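Local coordinates for protein beta-mannosidase (Trichoderma harzianum, PDB 4CVU) that probably hydrolyses terminal beta-linked mannose residues from the non-reducing ends of glycans, as a fungal beta-mannosidase of glycoside hydrolase family 2, at residues His123-Pro128 with Trp135-Ser140; Leu442-Phe447 with Phe591-Gly596; Phe899-Phe904 with Glu910-Gly915. All coordinates share one frame; numbering follows the deposited sequence. Where two conformers were deposited one is given.

Interaction 1 of 3, residues His123-Pro128 with Trp135-Ser140; sequences HIVGTP and WFYDVS. With MAN (alpha-D-mannopyranose), chain C; MAN (alpha-D-mannopyranose), chain B; NAG (2-acetamido-2-deoxy-beta-D-glucopyranose), chain D.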
loop_
_atom_site.group_PDB
_atom_site.type_symbol
_atom_site.label_atom_id
_atom_site.label_comp_id
_atom_site.label_asym_id
_atom_site.label_seq_id
_atom_site.Cartn_x
_atom_site.Cartn_y
_atom_site.Cartn_z
ATOM N N HIS A 123 15.258 28.497 31.314
ATOM C CA HIS A 123 15.422 27.970 32.646
ATOM C C HIS A 123 14.706 26.643 32.820
ATOM O O HIS A 123 13.545 26.574 32.559
ATOM C CB HIS A 123 14.818 28.966 33.621
ATOM C CG HIS A 123 15.542 30.274 33.661
ATOM N ND1 HIS A 123 15.473 31.122 34.736
ATOM C CD2 HIS A 123 16.379 30.854 32.779
ATOM C CE1 HIS A 123 16.217 32.183 34.500
ATOM N NE2 HIS A 123 16.780 32.044 33.320
ATOM N N ILE A 124 15.392 25.624 33.313
ATOM C CA ILE A 124 14.730 24.380 33.611
ATOM C C ILE A 124 13.825 24.626 34.792
ATOM O O ILE A 124 14.280 24.906 35.879
ATOM C CB ILE A 124 15.697 23.245 33.927
ATOM C CG1 ILE A 124 16.488 22.900 32.689
ATOM C CG2 ILE A 124 14.928 22.016 34.384
ATOM C CD1 ILE A 124 17.727 22.115 32.942
ATOM N N VAL A 125 12.530 24.496 34.563
ATOM C CA VAL A 125 11.547 24.718 35.614
ATOM C C VAL A 125 10.903 23.407 36.108
ATOM O O VAL A 125 10.228 23.395 37.138
ATOM C CB VAL A 125 10.484 25.725 35.140
ATOM C CG1 VAL A 125 9.383 25.884 36.164
ATOM C CG2 VAL A 125 11.119 27.079 34.877
ATOM N N GLY A 126 11.111 22.304 35.379
ATOM C CA GLY A 126 10.549 21.017 35.792
ATOM C C GLY A 126 11.033 19.822 34.999
ATOM O O GLY A 126 11.433 19.967 33.857
ATOM N N THR A 127 11.006 18.645 35.621
ATOM C CA THR A 127 11.429 17.410 34.961
ATOM C C THR A 127 10.424 16.277 35.189
ATOM O O THR A 127 10.733 15.313 35.901
ATOM C CB THR A 127 12.847 16.951 35.396
ATOM O OG1 THR A 127 12.911 16.803 36.814
ATOM C CG2 THR A 127 13.891 17.939 34.939
ATOM N N PRO A 128 9.220 16.396 34.566
ATOM C CA PRO A 128 8.130 15.424 34.708
ATOM C C PRO A 128 8.540 13.995 34.338
ATOM O O PRO A 128 9.317 13.788 33.393
ATOM C CB PRO A 128 7.042 15.925 33.740
ATOM C CG PRO A 128 7.520 17.192 33.133
ATOM C CD PRO A 128 8.845 17.556 33.734
ATOM N N TRP A 135 0.846 18.071 35.718
ATOM C CA TRP A 135 2.001 18.770 36.259
ATOM C C TRP A 135 1.757 20.267 36.183
ATOM O O TRP A 135 1.176 20.749 35.215
ATOM C CB TRP A 135 3.271 18.398 35.472
ATOM C CG TRP A 135 3.627 16.918 35.488
ATOM C CD1 TRP A 135 3.418 16.009 34.473
ATOM C CD2 TRP A 135 4.276 16.186 36.541
ATOM N NE1 TRP A 135 3.891 14.772 34.840
ATOM C CE2 TRP A 135 4.418 14.852 36.102
ATOM C CE3 TRP A 135 4.771 16.530 37.804
ATOM C CZ2 TRP A 135 5.009 13.865 36.893
ATOM C CZ3 TRP A 135 5.363 15.542 38.575
ATOM C CH2 TRP A 135 5.476 14.230 38.120
ATOM N N PHE A 136 2.210 20.997 37.204
ATOM C CA PHE A 136 2.134 22.460 37.215
ATOM C C PHE A 136 3.390 23.094 37.839
ATOM O O PHE A 136 3.924 22.605 38.819
ATOM C CB PHE A 136 0.895 22.934 37.954
ATOM C CG PHE A 136 0.657 22.215 39.250
ATOM C CD1 PHE A 136 -0.036 21.021 39.267
ATOM C CD2 PHE A 136 1.140 22.721 40.431
ATOM C CE1 PHE A 136 -0.258 20.349 40.442
ATOM C CE2 PHE A 136 0.930 22.050 41.616
ATOM C CZ PHE A 136 0.228 20.856 41.614
ATOM N N TYR A 137 3.854 24.175 37.218
ATOM C CA TYR A 137 5.122 24.796 37.557
ATOM C C TYR A 137 4.963 26.307 37.604
ATOM O O TYR A 137 4.372 26.903 36.718
ATOM C CB TYR A 137 6.191 24.414 36.532
ATOM C CG TYR A 137 6.391 22.918 36.373
ATOM C CD1 TYR A 137 6.983 22.177 37.386
ATOM C CD2 TYR A 137 5.996 22.249 35.207
ATOM C CE1 TYR A 137 7.172 20.815 37.274
ATOM C CE2 TYR A 137 6.192 20.881 35.074
ATOM C CZ TYR A 137 6.764 20.163 36.113
ATOM O OH TYR A 137 6.958 18.811 36.005
ATOM N N ASP A 138 5.483 26.915 38.666
ATOM C CA ASP A 138 5.445 28.366 38.831
ATOM C C ASP A 138 6.624 28.974 38.072
ATOM O O ASP A 138 7.767 28.800 38.469
ATOM C CB ASP A 138 5.501 28.722 40.322
ATOM C CG ASP A 138 5.169 30.195 40.598
ATOM O OD1 ASP A 138 5.408 31.068 39.722
ATOM O OD2 ASP A 138 4.666 30.466 41.720
ATOM N N VAL A 139 6.338 29.683 36.985
ATOM C CA VAL A 139 7.393 30.294 36.154
ATOM C C VAL A 139 7.503 31.818 36.326
ATOM O O VAL A 139 8.096 32.505 35.477
ATOM C CB VAL A 139 7.247 29.959 34.640
ATOM C CG1 VAL A 139 7.340 28.457 34.417
ATOM C CG2 VAL A 139 5.948 30.513 34.064
ATOM N N SER A 140 6.973 32.337 37.430
ATOM C CA SER A 140 6.942 33.785 37.635
ATOM C C SER A 140 8.323 34.420 37.530
ATOM O O SER A 140 8.485 35.456 36.878
ATOM C CB SER A 140 6.308 34.116 38.988
ATOM O OG SER A 140 4.917 33.859 38.948
HETATM C C1 MAN C . 18.960 25.343 37.714
HETATM C C2 MAN C . 18.434 26.710 37.282
HETATM C C3 MAN C . 17.889 26.649 35.856
HETATM C C4 MAN C . 18.947 26.059 34.923
HETATM C C5 MAN C . 19.350 24.666 35.435
HETATM C C6 MAN C . 20.414 24.010 34.565
HETATM O O2 MAN C . 19.458 27.685 37.390
HETATM O O3 MAN C . 17.473 27.929 35.427
HETATM O O4 MAN C . 18.458 26.007 33.594
HETATM O O5 MAN C . 19.834 24.750 36.772
HETATM O O6 MAN C . 20.760 22.749 35.117
HETATM C C1 MAN B . 17.802 22.145 37.664
HETATM C C2 MAN B . 18.176 23.317 38.572
HETATM C C3 MAN B . 17.373 23.229 39.857
HETATM C C4 MAN B . 15.888 23.204 39.497
HETATM C C5 MAN B . 15.592 22.061 38.523
HETATM C C6 MAN B . 14.125 22.041 38.104
HETATM O O2 MAN B . 17.819 24.521 37.926
HETATM O O3 MAN B . 17.639 24.339 40.683
HETATM O O4 MAN B . 15.113 22.993 40.650
HETATM O O5 MAN B . 16.408 22.162 37.382
HETATM O O6 MAN B . 13.955 20.861 37.358
HETATM C C1 NAG D . 17.100 15.131 31.627
HETATM C C2 NAG D . 17.102 14.473 33.007
HETATM C C3 NAG D . 16.816 15.497 34.114
HETATM C C4 NAG D . 17.688 16.732 33.964
HETATM C C5 NAG D . 17.592 17.261 32.522
HETATM C C6 NAG D . 18.481 18.479 32.309
HETATM C C7 NAG D . 16.287 12.138 33.040
HETATM C C8 NAG D . 17.637 11.589 32.835
HETATM N N2 NAG D . 16.099 13.438 33.090
HETATM O O3 NAG D . 16.968 14.904 35.383
HETATM O O4 NAG D . 17.199 17.699 34.877
HETATM O O5 NAG D . 18.002 16.242 31.625
HETATM O O6 NAG D . 19.794 18.005 32.434
HETATM O O7 NAG D . 15.322 11.357 33.123
#

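Interaction 2 of 3, residues Leu442-Phe447 with Phe591-Gly596; sequences LLWSEF and FANEFG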
loop_
_atom_site.group_PDB
_atom_site.type_symbol
_atom_site.label_atom_id
_atom_site.label_comp_id
_atom_site.label_asym_id
_atom_site.label_seq_id
_atom_site.Cartn_x
_atom_site.Cartn_y
_atom_site.Cartn_z
ATOM N N LEU A 442 -21.275 0.524 31.916
ATOM C CA LEU A 442 -20.414 0.487 33.100
ATOM C C LEU A 442 -18.977 0.300 32.695
ATOM O O LEU A 442 -18.706 -0.531 31.805
ATOM C CB LEU A 442 -20.832 -0.681 34.041
ATOM C CG LEU A 442 -22.162 -0.439 34.766
ATOM C CD1 LEU A 442 -22.607 -1.686 35.549
ATOM C CD2 LEU A 442 -22.026 0.738 35.714
ATOM N N LEU A 443 -18.058 1.066 33.300
ATOM C CA LEU A 443 -16.643 0.962 33.053
ATOM C C LEU A 443 -15.876 0.413 34.258
ATOM O O LEU A 443 -15.579 1.142 35.205
ATOM C CB LEU A 443 -16.036 2.323 32.652
ATOM C CG LEU A 443 -16.534 2.874 31.350
ATOM C CD1 LEU A 443 -15.835 4.149 30.924
ATOM C CD2 LEU A 443 -16.530 1.814 30.280
ATOM N N TRP A 444 -15.525 -0.849 34.206
ATOM C CA TRP A 444 -14.667 -1.414 35.191
ATOM C C TRP A 444 -13.274 -0.907 34.890
ATOM O O TRP A 444 -12.718 -1.315 33.936
ATOM C CB TRP A 444 -14.765 -2.922 35.090
ATOM C CG TRP A 444 -13.608 -3.766 35.489
ATOM C CD1 TRP A 444 -12.320 -3.404 35.737
ATOM C CD2 TRP A 444 -13.666 -5.160 35.733
ATOM N NE1 TRP A 444 -11.581 -4.482 36.075
ATOM C CE2 TRP A 444 -12.378 -5.580 36.085
ATOM C CE3 TRP A 444 -14.669 -6.101 35.624
ATOM C CZ2 TRP A 444 -12.076 -6.907 36.378
ATOM C CZ3 TRP A 444 -14.370 -7.420 35.934
ATOM C CH2 TRP A 444 -13.095 -7.807 36.277
ATOM N N SER A 445 -12.686 -0.125 35.776
ATOM C CA SER A 445 -11.459 0.555 35.530
ATOM C C SER A 445 -10.283 0.043 36.325
ATOM O O SER A 445 -10.465 -0.619 37.335
ATOM C CB SER A 445 -11.621 2.062 35.705
ATOM O OG SER A 445 -12.741 2.460 34.993
ATOM N N GLU A 446 -9.087 0.327 35.821
ATOM C CA GLU A 446 -7.877 -0.270 36.393
ATOM C C GLU A 446 -6.743 0.736 36.473
ATOM O O GLU A 446 -6.695 1.702 35.713
ATOM C CB GLU A 446 -7.463 -1.520 35.589
ATOM C CG GLU A 446 -8.541 -2.610 35.635
ATOM C CD GLU A 446 -8.122 -4.011 35.156
ATOM O OE1 GLU A 446 -7.056 -4.224 34.563
ATOM O OE2 GLU A 446 -8.918 -4.932 35.373
ATOM N N PHE A 447 -5.839 0.510 37.421
ATOM C CA PHE A 447 -4.610 1.284 37.520
ATOM C C PHE A 447 -3.549 0.731 36.553
ATOM O O PHE A 447 -3.529 -0.470 36.273
ATOM C CB PHE A 447 -4.073 1.264 38.960
ATOM C CG PHE A 447 -5.028 1.824 40.004
ATOM C CD1 PHE A 447 -5.966 2.794 39.699
ATOM C CD2 PHE A 447 -4.939 1.387 41.322
ATOM C CE1 PHE A 447 -6.804 3.299 40.668
ATOM C CE2 PHE A 447 -5.777 1.894 42.305
ATOM C CZ PHE A 447 -6.722 2.851 41.972
ATOM N N PHE A 591 -17.673 -15.429 37.320
ATOM C CA PHE A 591 -17.643 -14.290 36.364
ATOM C C PHE A 591 -16.500 -14.574 35.430
ATOM O O PHE A 591 -15.432 -15.000 35.879
ATOM C CB PHE A 591 -17.349 -12.991 37.149
ATOM C CG PHE A 591 -17.549 -11.702 36.359
ATOM C CD1 PHE A 591 -16.645 -11.308 35.401
ATOM C CD2 PHE A 591 -18.623 -10.853 36.652
ATOM C CE1 PHE A 591 -16.824 -10.116 34.702
ATOM C CE2 PHE A 591 -18.806 -9.663 35.958
ATOM C CZ PHE A 591 -17.895 -9.299 34.988
ATOM N N ALA A 592 -16.681 -14.304 34.134
ATOM C CA ALA A 592 -15.652 -14.595 33.167
ATOM C C ALA A 592 -15.203 -13.246 32.635
ATOM O O ALA A 592 -15.954 -12.608 31.924
ATOM C CB ALA A 592 -16.228 -15.448 32.051
ATOM N N ASN A 593 -14.027 -12.788 33.057
ATOM C CA ASN A 593 -13.558 -11.446 32.724
ATOM C C ASN A 593 -12.667 -11.366 31.494
ATOM O O ASN A 593 -12.389 -10.256 30.999
ATOM C CB ASN A 593 -12.866 -10.813 33.939
ATOM C CG ASN A 593 -11.444 -11.275 34.132
ATOM O OD1 ASN A 593 -11.140 -12.436 33.981
ATOM N ND2 ASN A 593 -10.564 -10.353 34.525
ATOM N N GLU A 594 -12.222 -12.545 31.039
ATOM C CA GLU A 594 -11.303 -12.732 29.889
ATOM C C GLU A 594 -11.450 -14.096 29.251
ATOM O O GLU A 594 -11.349 -15.136 29.927
ATOM C CB GLU A 594 -9.830 -12.670 30.319
ATOM C CG GLU A 594 -9.304 -11.353 30.773
ATOM C CD GLU A 594 -7.779 -11.272 30.819
ATOM O OE1 GLU A 594 -7.112 -11.922 29.995
ATOM O OE2 GLU A 594 -7.214 -10.462 31.630
ATOM N N PHE A 595 -11.614 -14.103 27.935
ATOM C CA PHE A 595 -11.558 -15.357 27.159
ATOM C C PHE A 595 -11.499 -15.079 25.676
ATOM O O PHE A 595 -12.097 -14.103 25.189
ATOM C CB PHE A 595 -12.732 -16.286 27.485
ATOM C CG PHE A 595 -14.085 -15.652 27.292
ATOM C CD1 PHE A 595 -14.651 -14.843 28.292
ATOM C CD2 PHE A 595 -14.813 -15.882 26.130
ATOM C CE1 PHE A 595 -15.907 -14.271 28.111
ATOM C CE2 PHE A 595 -16.067 -15.304 25.942
ATOM C CZ PHE A 595 -16.618 -14.519 26.939
ATOM N N GLY A 596 -10.746 -15.905 24.953
ATOM C CA GLY A 596 -10.657 -15.732 23.481
ATOM C C GLY A 596 -9.699 -16.609 22.706
ATOM O O GLY A 596 -9.082 -17.541 23.253
#

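Interaction 3 of 3, residues Phe899-Phe904 with Glu910-Gly915; sequences FDDNAF and EKKEVG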
loop_
_atom_site.group_PDB
_atom_site.type_symbol
_atom_site.label_atom_id
_atom_site.label_comp_id
_atom_site.label_asym_id
_atom_site.label_seq_id
_atom_site.Cartn_x
_atom_site.Cartn_y
_atom_site.Cartn_z
ATOM N N PHE A 899 -24.511 -4.046 10.101
ATOM C CA PHE A 899 -25.836 -4.572 9.768
ATOM C C PHE A 899 -26.580 -4.955 11.063
ATOM O O PHE A 899 -25.953 -5.241 12.093
ATOM C CB PHE A 899 -25.703 -5.797 8.864
ATOM C CG PHE A 899 -25.087 -5.500 7.522
ATOM C CD1 PHE A 899 -25.882 -5.047 6.456
ATOM C CD2 PHE A 899 -23.719 -5.686 7.304
ATOM C CE1 PHE A 899 -25.322 -4.746 5.216
ATOM C CE2 PHE A 899 -23.155 -5.383 6.071
ATOM C CZ PHE A 899 -23.964 -4.928 5.021
ATOM N N ASP A 900 -27.915 -5.023 10.985
ATOM C CA ASP A 900 -28.711 -5.365 12.179
ATOM C C ASP A 900 -28.693 -6.854 12.454
ATOM O O ASP A 900 -29.160 -7.310 13.487
ATOM C CB ASP A 900 -30.141 -4.821 12.092
ATOM C CG ASP A 900 -30.997 -5.532 11.063
ATOM O OD1 ASP A 900 -30.751 -6.718 10.749
ATOM O OD2 ASP A 900 -31.981 -4.904 10.587
ATOM N N ASP A 901 -28.145 -7.611 11.506
ATOM C CA ASP A 901 -27.890 -9.025 11.712
ATOM C C ASP A 901 -26.892 -9.499 10.661
ATOM O O ASP A 901 -26.750 -8.870 9.617
ATOM C CB ASP A 901 -29.174 -9.846 11.575
ATOM C CG ASP A 901 -29.076 -11.189 12.290
ATOM O OD1 ASP A 901 -28.147 -11.362 13.108
ATOM O OD2 ASP A 901 -29.904 -12.073 12.017
ATOM N N ASN A 902 -26.183 -10.572 10.972
ATOM C CA ASN A 902 -25.231 -11.154 10.047
ATOM C C ASN A 902 -24.849 -12.538 10.549
ATOM O O ASN A 902 -25.108 -12.849 11.714
ATOM C CB ASN A 902 -23.991 -10.249 9.896
ATOM C CG ASN A 902 -23.522 -10.135 8.471
ATOM O OD1 ASN A 902 -23.917 -10.925 7.624
ATOM N ND2 ASN A 902 -22.679 -9.151 8.190
ATOM N N ALA A 903 -24.249 -13.349 9.676
ATOM C CA ALA A 903 -23.901 -14.725 10.012
ATOM C C ALA A 903 -25.105 -15.487 10.527
ATOM O O ALA A 903 -25.116 -15.942 11.657
ATOM C CB ALA A 903 -22.757 -14.772 11.029
ATOM N N PHE A 904 -26.123 -15.621 9.670
ATOM C CA PHE A 904 -27.371 -16.264 10.043
ATOM C C PHE A 904 -27.751 -17.419 9.085
ATOM O O PHE A 904 -27.225 -17.554 7.969
ATOM C CB PHE A 904 -28.508 -15.229 10.103
ATOM C CG PHE A 904 -28.588 -14.313 8.893
ATOM C CD1 PHE A 904 -29.213 -14.723 7.731
ATOM C CD2 PHE A 904 -28.039 -13.035 8.937
ATOM C CE1 PHE A 904 -29.289 -13.880 6.636
ATOM C CE2 PHE A 904 -28.113 -12.189 7.838
ATOM C CZ PHE A 904 -28.740 -12.625 6.676
ATOM N N GLU A 910 -38.081 -18.113 2.731
ATOM C CA GLU A 910 -37.986 -17.172 3.839
ATOM C C GLU A 910 -37.260 -15.946 3.339
ATOM O O GLU A 910 -36.148 -16.027 2.811
ATOM C CB GLU A 910 -37.219 -17.776 5.033
ATOM C CG GLU A 910 -36.858 -16.785 6.160
ATOM C CD GLU A 910 -35.757 -17.264 7.118
ATOM O OE1 GLU A 910 -35.158 -18.342 6.910
ATOM O OE2 GLU A 910 -35.469 -16.540 8.103
ATOM N N LYS A 911 -37.890 -14.804 3.500
ATOM C CA LYS A 911 -37.266 -13.549 3.148
ATOM C C LYS A 911 -36.801 -12.884 4.464
ATOM O O LYS A 911 -37.545 -12.807 5.448
ATOM C CB LYS A 911 -38.241 -12.650 2.369
ATOM C CG LYS A 911 -37.896 -12.441 0.892
ATOM C CD LYS A 911 -38.651 -13.359 -0.061
ATOM C CE LYS A 911 -39.118 -12.581 -1.291
ATOM N NZ LYS A 911 -39.625 -13.438 -2.405
ATOM N N LYS A 912 -35.546 -12.478 4.486
ATOM C CA LYS A 912 -35.002 -11.726 5.591
ATOM C C LYS A 912 -34.674 -10.318 5.141
ATOM O O LYS A 912 -34.058 -10.117 4.111
ATOM C CB LYS A 912 -33.731 -12.384 6.137
ATOM C CG LYS A 912 -33.183 -11.567 7.307
ATOM C CD LYS A 912 -31.981 -12.199 7.942
ATOM C CE LYS A 912 -32.314 -12.842 9.271
ATOM N NZ LYS A 912 -32.318 -11.863 10.385
ATOM N N GLU A 913 -35.070 -9.358 5.954
ATOM C CA GLU A 913 -34.690 -7.985 5.772
ATOM C C GLU A 913 -33.571 -7.640 6.758
ATOM O O GLU A 913 -33.613 -8.023 7.937
ATOM C CB GLU A 913 -35.865 -7.082 6.039
ATOM C CG GLU A 913 -37.043 -7.333 5.115
ATOM C CD GLU A 913 -38.173 -6.383 5.414
ATOM O OE1 GLU A 913 -37.991 -5.628 6.396
ATOM O OE2 GLU A 913 -39.229 -6.399 4.683
ATOM N N VAL A 914 -32.567 -6.929 6.262
ATOM C CA VAL A 914 -31.421 -6.528 7.097
ATOM C C VAL A 914 -31.131 -5.067 6.832
ATOM O O VAL A 914 -30.834 -4.701 5.712
ATOM C CB VAL A 914 -30.175 -7.380 6.759
ATOM C CG1 VAL A 914 -29.001 -6.965 7.614
ATOM C CG2 VAL A 914 -30.447 -8.880 6.958
ATOM N N GLY A 915 -31.255 -4.232 7.860
ATOM C CA GLY A 915 -30.833 -2.820 7.784
ATOM C C GLY A 915 -29.371 -2.630 8.186
ATOM O O GLY A 915 -28.720 -3.564 8.648
HETATM O O HOH W 1 -34.205 -5.569 9.572
HETATM O O HOH W 2 -32.529 -9.063 10.320
#

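Interaction 1 of 3, residues His123-Pro128 with Trp135-Ser140
Tyr137 and Trp135 reach from strand 135-138 to Gly126 at the end of strand 123-126 and to Pro128 in the loop just beyond it, and two CH-pi contacts carry the meeting. Gly126 CA lies over one face of the Tyr137 ring, 4.0 Å from the ring centroid and displaced toward the rim; with no side chain here, the glycine lets the ring come down onto its backbone. Pro128 CB sits over the five-membered ring of Trp135, 3.6 Å from that centroid and only 12° off the normal. Trp135 NE1 is hydrogen-bonded to the backbone O of Asn130, in the turn between the two strands, which helps fix the indole under the proline.

Apolar contacts fill in around these rings. Val125 CG1, set anti to the backbone N (chi1 175°), touches Tyr137 CB at 3.5 Å and Val139 CG1 at 3.7 Å. Pro128 CD packs 4.1 Å from Tyr137 CZ, at the far end of the ring. No hydrogen bond joins the two segments: the strands belong to different sheets, 123-126 pairing with 116-120 and 135-138 with 103-109, so the contact joins the edge strands of the two sheets of the galactose-binding-like beta-sandwich. Val125 and Gly126 form a classic beta bulge against Val118.

Ile124 N donates a nearly straight bond to O4 of the chain C mannose (3.1 Å), whereas the Thr127 methyl, CG2, merely packs against O4 of the N-acetylglucosamine; both sugars belong to glycan attached to the protein. At the end of strand 135-138, where a helix begins, Asp138 OD1 accepts from Ser140 N in an Asx turn and also from Ser140 OG.

Between the layers, then, cohesion comes from aromatic faces and aliphatic carbons, while hydrogen bonding runs within each sheet, at the strand ends and out to the sugars.

Interaction 2 of 3, residues Leu442-Phe447 with Phe591-Gly596
Inside the central catalytic domain, strand 442-446 of the central mixed sheet and the short, weakly bonded strand 592-595 are joined through the indole of Trp444, which reaches across to Phe591 and Asn593. The backbones stay well apart, with the CA atoms of Trp444 and Asn593 10.4 Å from each other, and the side chains bridge the gap. Trp444 CG is roughly anti to the backbone N, a setting that sends the six-membered ring toward 591-596. Its CZ3 corner meets Phe591 CE1 at 3.8 Å, the phenyl carbon arriving at the indole edge, near its plane. The two rings are inclined at 52°, neither stacked nor T-shaped. The neighbouring corner, Trp444 CH2, lies 3.8 Å from Asn593 CB, and the Asn593 amide plane is turned only 20° from the indole plane, with ND2 4.0 Å from that same CH2 atom.

The strands pairing with 442-446 are 418-421 and 481-485, both parallel to it, as expected of the (beta/alpha)8 barrel that forms the catalytic domain in family 2 glycosidases. Leu704 of strand 702-705 touches both Trp444 and Phe591 and adds an aliphatic partner to the two rings.

At its polar end the indole is held by its own strand: Trp444 NE1 donates to Glu446 OE2 at 2.8 Å. That bond is bent, 137° at the hydrogen, and uses the anti lone pair of the oxygen, with OE2 lying somewhat out of the indole plane. Glu446 OE2 also forms a salt bridge with Arg420 NE, and the same arginine reaches Glu594 OE2 through NH1. The two carboxylates do not touch; Glu446 OE2 and Glu594 OE2 stay 6.9 Å apart, with Arg420 as their common cationic partner.

Interaction 3 of 3, residues Phe899-Phe904 with Glu910-Gly915
Lys912 leaves its strand with CG anti to the backbone N (chi1 -180°), then bends at chi3 and chi4, a path that lays CD over one face of the Phe904 ring and carries NZ on to Asp901. CD is 3.5 Å from the ring centroid, and NZ stays over the same face in a longer cation-pi contact. Lys912 NZ closes a salt bridge on Asp901 OD2 at 2.9 Å, meeting the anti lone pair of that oxygen; the other oxygen, OD1, is bound by Arg735, so two cations share this carboxylate.

Around Asp900 the grip is double. Its backbone N donates to Gly915 O at 2.9 Å, while its OD2 accepts from Gly915 N at 2.9 Å, the N-H coming from above the carboxylate plane. One water joins Asp900 OD1, Lys912 NZ and Glu913 O. Between these polar ends, Val914 CG1 packs on Phe899 CB at 3.7 Å and covers Asp901 O, which is buried without a partner.

With a G1 bulge at Ala903 and Phe904 opposite Thr887, the segment is an irregular link from edge strand 895-899 to strand 904-906, which pairs with 884-890, in the C-terminal Ig-fold domain.

How the interactions relate
Following the chain from the N terminus, interaction 1 comes first: it closes a short loop between strands 123-126 and 135-138, joining the two sheets of the galactose-binding-like domain. Interaction 2 closes a far longer excursion, with 143 residues, many of them helical, between its segments, and ties a strand of the central sheet to 592-595 near the middle of the molecule. Interaction 3 is again local, securing the connection after strand 895-899 to strand 911-921 of the C-terminal Ig-fold domain. The three run in series, none nested or crossed. Interactions 1 and 3 lie on opposite sides of the chain's centre, their centres about 59 Å apart.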